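Local atomic coordinates of fumarate lyase (Mesorhizobium sp., PDB entry 3C8T), a protein that belongs to the fumarate lyase superfamily of largely helical enzymes and assembles from four chains. Residues L37-A40 and Q41-G45. Residues are numbered along the deposited sequence; the frame is centred on the assembly and turned at random.
Sequences LARA and QARLG
Leu37 and Gln41, one turn apart at the end of helix 23-43, lay their side chains across each other on the buried side. Gln41 CG lies anti to its carbonyl carbon (chi1 -81°), and the chain runs on extended, carrying the amide past the leucine: OE1 comes 3.8 Å from Leu37 CG, and NE2 lies 3.8 Å from Leu37 CD1. Those are van der Waals contacts; NE2 donates a hydrogen bond to the carbonyl oxygen of Trp100, which should fix the rotation of the amide.

On another side of the helix Arg39 and Arg43 cross at a slant, Arg39 CG 4.1 Å from Arg43 NH1, with guanidinium planes 81° apart. Arg39 O sits over one face of the Arg43 group, toward its rim. Arg39 NH1 and Arg43 NH1, of like charge, stay 5.6 Å apart, and Glu210 and Glu214, both salt-bridged to Arg43, probably offset them.

Arg43 N bonds nearly straight to Arg39 O (3.1 Å), whereas Leu44 N reaches Ala40 O at a longer 3.3 Å. Leu44 CD1 folds back to 3.3 Å from Ala40 O. Gly45, at positive phi, is the C-prime residue of a Schellman motif, its N bonded to Ala42 O.

Around this helix end, Ala38 and Ala42 pack on helix 49-61, while Leu37, Ala40, Arg43 and Leu44 meet helix 204-215.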
# COMPACT_ATOMS: atom_id res chain seq x y z
N LEU A 37 -3.98 -38.90 -3.02
CA LEU A 37 -4.91 -38.91 -4.17
C LEU A 37 -5.06 -40.32 -4.73
O LEU A 37 -6.18 -40.76 -5.02
CB LEU A 37 -4.46 -37.94 -5.25
CG LEU A 37 -5.25 -37.95 -6.58
CD1 LEU A 37 -6.71 -37.50 -6.43
CD2 LEU A 37 -4.53 -37.09 -7.55
N ALA A 38 -3.93 -41.03 -4.86
CA ALA A 38 -3.90 -42.44 -5.31
C ALA A 38 -4.71 -43.34 -4.39
O ALA A 38 -5.48 -44.19 -4.87
CB ALA A 38 -2.47 -42.95 -5.39
N ARG A 39 -4.56 -43.13 -3.08
CA ARG A 39 -5.27 -43.91 -2.09
C ARG A 39 -6.75 -43.67 -2.12
O ARG A 39 -7.55 -44.62 -2.06
CB ARG A 39 -4.77 -43.57 -0.69
CG ARG A 39 -4.57 -44.79 0.17
CD ARG A 39 -3.13 -45.24 0.09
NE ARG A 39 -2.24 -44.19 0.62
CZ ARG A 39 -2.02 -43.97 1.92
NH1 ARG A 39 -2.63 -44.72 2.84
NH2 ARG A 39 -1.20 -42.99 2.29
N ALA A 40 -7.14 -42.40 -2.20
CA ALA A 40 -8.53 -42.02 -2.36
C ALA A 40 -9.15 -42.68 -3.60
O ALA A 40 -10.27 -43.15 -3.58
CB ALA A 40 -8.67 -40.48 -2.42
N GLN A 41 -8.40 -42.75 -4.69
CA GLN A 41 -8.93 -43.29 -5.90
C GLN A 41 -9.06 -44.82 -5.87
O GLN A 41 -9.96 -45.37 -6.49
CB GLN A 41 -8.10 -42.79 -7.08
CG GLN A 41 -8.52 -41.39 -7.49
CD GLN A 41 -7.55 -40.73 -8.41
OE1 GLN A 41 -6.36 -41.06 -8.43
NE2 GLN A 41 -8.06 -39.77 -9.20
N ALA A 42 -8.18 -45.50 -5.13
CA ALA A 42 -8.21 -46.95 -5.05
C ALA A 42 -9.40 -47.39 -4.22
O ALA A 42 -10.05 -48.38 -4.57
CB ALA A 42 -6.93 -47.49 -4.50
N ARG A 43 -9.68 -46.66 -3.14
CA ARG A 43 -10.88 -46.90 -2.34
C ARG A 43 -12.19 -46.70 -3.10
O ARG A 43 -13.17 -47.37 -2.83
CB ARG A 43 -10.91 -46.04 -1.07
CG ARG A 43 -9.98 -46.55 0.01
CD ARG A 43 -10.40 -46.05 1.38
NE ARG A 43 -10.41 -44.59 1.46
CZ ARG A 43 -9.35 -43.83 1.76
NH1 ARG A 43 -8.16 -44.38 2.02
NH2 ARG A 43 -9.50 -42.51 1.80
N LEU A 44 -12.22 -45.76 -4.03
CA LEU A 44 -13.44 -45.50 -4.80
C LEU A 44 -13.46 -46.34 -6.07
O LEU A 44 -14.30 -46.13 -6.95
CB LEU A 44 -13.57 -44.01 -5.17
CG LEU A 44 -13.73 -43.02 -4.01
CD1 LEU A 44 -13.16 -41.67 -4.35
CD2 LEU A 44 -15.21 -42.89 -3.56
N GLY A 45 -12.50 -47.26 -6.19
CA GLY A 45 -12.39 -48.15 -7.36
C GLY A 45 -12.04 -47.45 -8.66
O GLY A 45 -12.40 -47.91 -9.74